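Local coordinates for protein (GYP1P) (Saccharomyces cerevisiae, PDB 1FKM) that stimulates GTP hydrolysis by Ypt/Rab-type GTPases such as Ypt1 and Ypt7 through its Rab-GAP (TBC) domain, the part present here, at residues Val52-Lys55 against Arg56-Gly59; Leu174-Asp177 against Thr178-Leu182. One frame throughout, in Å; residues are numbered along the deposited sequence.

Contact 1: Val52-Lys55 against Arg56-Gly59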
# COMPACT_ATOMS: atom_id res chain seq x y z
N VAL A 52 1.12 15.78 14.12
CA VAL A 52 0.92 17.05 13.42
C VAL A 52 1.59 18.22 14.14
O VAL A 52 1.89 19.23 13.52
CB VAL A 52 -0.58 17.34 13.21
CG1 VAL A 52 -1.17 16.33 12.24
CG2 VAL A 52 -1.32 17.31 14.55
N ASN A 53 1.81 18.08 15.45
CA ASN A 53 2.48 19.13 16.21
C ASN A 53 3.97 18.94 15.95
O ASN A 53 4.58 18.02 16.48
CB ASN A 53 2.21 18.98 17.71
CG ASN A 53 2.78 20.13 18.52
OD1 ASN A 53 3.79 20.72 18.15
ND2 ASN A 53 2.14 20.43 19.65
N THR A 54 4.55 19.81 15.12
CA THR A 54 5.96 19.71 14.76
C THR A 54 6.93 19.67 15.94
O THR A 54 7.98 19.04 15.86
CB THR A 54 6.38 20.86 13.81
OG1 THR A 54 6.18 22.12 14.46
CG2 THR A 54 5.56 20.82 12.54
N LYS A 55 6.56 20.33 17.04
CA LYS A 55 7.42 20.35 18.22
C LYS A 55 7.54 18.98 18.89
O LYS A 55 8.43 18.77 19.71
CB LYS A 55 6.89 21.36 19.24
CG LYS A 55 6.85 22.79 18.74
CD LYS A 55 5.42 23.30 18.68
CE LYS A 55 4.76 23.29 20.05
NZ LYS A 55 3.34 23.70 19.97
N ARG A 56 6.65 18.06 18.54
CA ARG A 56 6.66 16.72 19.13
C ARG A 56 7.24 15.64 18.22
O ARG A 56 7.41 14.49 18.64
CB ARG A 56 5.24 16.31 19.53
CG ARG A 56 4.62 17.19 20.60
CD ARG A 56 3.23 16.72 20.99
NE ARG A 56 2.73 17.47 22.14
CZ ARG A 56 1.57 17.24 22.74
NH1 ARG A 56 0.77 16.27 22.31
NH2 ARG A 56 1.21 17.98 23.78
N GLN A 57 7.56 16.01 16.99
CA GLN A 57 8.08 15.05 16.02
C GLN A 57 9.45 14.45 16.34
O GLN A 57 9.61 13.23 16.29
CB GLN A 57 8.12 15.69 14.63
CG GLN A 57 6.77 16.19 14.15
CD GLN A 57 6.81 16.70 12.72
OE1 GLN A 57 7.88 17.01 12.20
NE2 GLN A 57 5.65 16.80 12.09
N GLU A 58 10.42 15.29 16.67
CA GLU A 58 11.76 14.80 16.98
C GLU A 58 11.75 13.74 18.06
O GLU A 58 12.33 12.66 17.89
CB GLU A 58 12.67 15.95 17.43
CG GLU A 58 14.08 15.48 17.76
CD GLU A 58 14.89 16.52 18.51
OE1 GLU A 58 14.48 16.90 19.62
OE2 GLU A 58 15.93 16.96 17.98
N GLY A 59 11.10 14.05 19.18
CA GLY A 59 11.04 13.10 20.28
C GLY A 59 10.24 11.87 19.91
O GLY A 59 10.59 10.76 20.30
O HOH W 1 10.23 18.22 16.81
O HOH W 2 10.22 16.62 20.04

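Contact 2: Leu174-Asp177 against Thr178-Leu182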
# COMPACT_ATOMS: atom_id res chain seq x y z
N LEU A 174 14.80 3.94 8.69
CA LEU A 174 13.88 3.72 7.57
C LEU A 174 13.02 2.50 7.86
O LEU A 174 11.80 2.51 7.65
CB LEU A 174 14.68 3.51 6.28
CG LEU A 174 13.89 3.00 5.06
CD1 LEU A 174 12.92 4.07 4.59
CD2 LEU A 174 14.85 2.63 3.94
N GLU A 175 13.66 1.44 8.35
CA GLU A 175 12.98 0.20 8.70
C GLU A 175 11.90 0.45 9.75
O GLU A 175 10.79 -0.06 9.65
CB GLU A 175 13.98 -0.83 9.24
CG GLU A 175 14.76 -1.59 8.17
CD GLU A 175 15.82 -2.51 8.76
OE1 GLU A 175 15.58 -3.09 9.85
OE2 GLU A 175 16.88 -2.66 8.13
N ALA A 176 12.25 1.22 10.77
CA ALA A 176 11.32 1.54 11.85
C ALA A 176 10.10 2.30 11.33
O ALA A 176 8.96 1.95 11.62
CB ALA A 176 12.04 2.35 12.92
N ASP A 177 10.34 3.35 10.54
CA ASP A 177 9.24 4.14 10.00
C ASP A 177 8.33 3.26 9.14
O ASP A 177 7.11 3.33 9.24
CB ASP A 177 9.76 5.30 9.16
CG ASP A 177 10.51 6.35 9.98
OD1 ASP A 177 10.53 6.24 11.23
OD2 ASP A 177 11.07 7.28 9.37
N THR A 178 8.95 2.43 8.30
CA THR A 178 8.20 1.54 7.41
C THR A 178 7.36 0.58 8.25
O THR A 178 6.17 0.38 7.98
CB THR A 178 9.18 0.75 6.51
OG1 THR A 178 9.94 1.68 5.72
CG2 THR A 178 8.41 -0.17 5.56
N PHE A 179 7.98 -0.01 9.26
CA PHE A 179 7.30 -0.95 10.16
C PHE A 179 6.08 -0.35 10.87
O PHE A 179 5.00 -0.94 10.89
CB PHE A 179 8.29 -1.45 11.22
CG PHE A 179 7.63 -2.17 12.36
CD1 PHE A 179 7.14 -3.45 12.20
CD2 PHE A 179 7.48 -1.53 13.60
CE1 PHE A 179 6.49 -4.11 13.25
CE2 PHE A 179 6.82 -2.18 14.66
CZ PHE A 179 6.33 -3.47 14.48
N TRP A 180 6.26 0.82 11.48
CA TRP A 180 5.15 1.45 12.19
C TRP A 180 4.03 1.90 11.25
O TRP A 180 2.86 1.88 11.63
CB TRP A 180 5.64 2.66 13.00
CG TRP A 180 6.52 2.29 14.16
CD1 TRP A 180 7.84 2.61 14.32
CD2 TRP A 180 6.15 1.51 15.31
NE1 TRP A 180 8.31 2.09 15.51
CE2 TRP A 180 7.29 1.41 16.13
CE3 TRP A 180 4.96 0.90 15.72
CZ2 TRP A 180 7.29 0.72 17.35
CZ3 TRP A 180 4.96 0.21 16.94
CH2 TRP A 180 6.11 0.13 17.73
N CYS A 181 4.39 2.30 10.04
CA CYS A 181 3.37 2.72 9.08
C CYS A 181 2.66 1.50 8.51
O CYS A 181 1.45 1.54 8.28
CB CYS A 181 3.98 3.57 7.97
SG CYS A 181 4.48 5.22 8.59
N LEU A 182 3.40 0.41 8.28
CA LEU A 182 2.78 -0.82 7.79
C LEU A 182 1.80 -1.26 8.87
O LEU A 182 0.68 -1.71 8.58
CB LEU A 182 3.82 -1.92 7.60
CG LEU A 182 3.26 -3.32 7.31
CD1 LEU A 182 2.54 -3.31 5.96
CD2 LEU A 182 4.38 -4.35 7.31

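Contact 1: Val52-Lys55 against Arg56-Gly59
Asn53 and Arg56 run across each other with their flat ends nearly parallel, the amide and guanidinium planes being 10° apart. The approach is oblique and loose: Asn53 ND2 lies 3.9 Å from Arg56 NE, a packing distance. With Asn53 CG anti to the backbone N (chi1 -175°), OD1 accepts from the backbone N two residues on, Lys55 N, at 3.0 Å, which makes an Asx turn. Asn53 O in turn takes Arg56 N at 2.9 Å, the donor lying above the carbonyl plane.

On another side of the turn, Gln57 lays its extended chain over the backbone of Thr54, CG coming 3.5 Å from Thr54 O, while its NE2 donates to Pro51 O. With an alanine here, Pro51 O would probably lose this donor and the Thr54 backbone the chain that lies across it. Thr54 OG1 is held by Thr19 O. Thr54 O accepts a long bond from Gln57 N (3.3 Å) and another from a water that also receives Glu58 N; a second water joins Lys55 O to Gly59 N in the same way. An Asx turn leading through water-bridged i to i+4 pairs is how this surface loop enters helix 57-74.

Contact 2: Leu174-Asp177 against Thr178-Leu182
Thr178 grips Leu174 O twice, through its backbone N at 2.9 Å and its hydroxyl OG1 at 2.8 Å. The two donors come from opposite faces of the carbonyl plane, the hydroxyl lying 39° out of it. A chi1 of -59° sets OG1 beside its own backbone N and therefore back along the helix, where the Leu174 carbonyl lies one turn earlier. Leu174 CD1 lies 4.0 Å from Thr178 OG1.

Two residues further along the helix, Trp180 N donates to Ala176 O at 2.9 Å in a nearly straight bond (N-H...O 171°). The indole comes close to the same carbonyl, CD1 3.0 Å from Ala176 O, and Ala176 CB touches this ring carbon at 4.4 Å. Phe179 brings CE2 over one face of the indole, 3.6 Å above its plane and offset toward the rim, while its own edge, in plane, meets Trp180 CE2.

The second shell comes from neighbouring helices and a loop. Trp180 NE1 donates to Lys64 O, and the Lys64 side chain makes a cation-pi contact with the indole. Glu175 forms a salt bridge with Arg115 and hydrogen bonds with Tyr68 and Ser112; Asp177 forms salt bridges with Arg65 and Lys44 and a hydrogen bond with Tyr49, which probably offsets the cost of burying both carboxylates. Leu174 packs on Phe141 and Phe144, Thr178 on Val137 and Ile116. The whole is a regular i to i+4 bonded alpha-helix, with a threonine hydroxyl bonded back to the preceding turn, running as a buried helix through the all-helical TBC domain.

In the fold
Contacts 1 and 2 follow each other along the chain, their centres about 17 Å apart and their nearest atoms about 9 Å apart without touching. Both lie on the same side of the chain's centre, the centre of contact 1, at the surface, about 25 Å and that of contact 2, buried, about 13 Å from the centre of the chain. Helix 57-74 connects them: contact 1 forms its beginning, and further along the same helix Leu61, Lys64, Arg65, Glu67 and Tyr68 meet the side chains of contact 2. The loop before it contributes too, since Tyr49 reaches Asp177. Both contacts belong to the TBC domain, yet lie away from the arginine finger Arg96 and the glutamine finger Gln131.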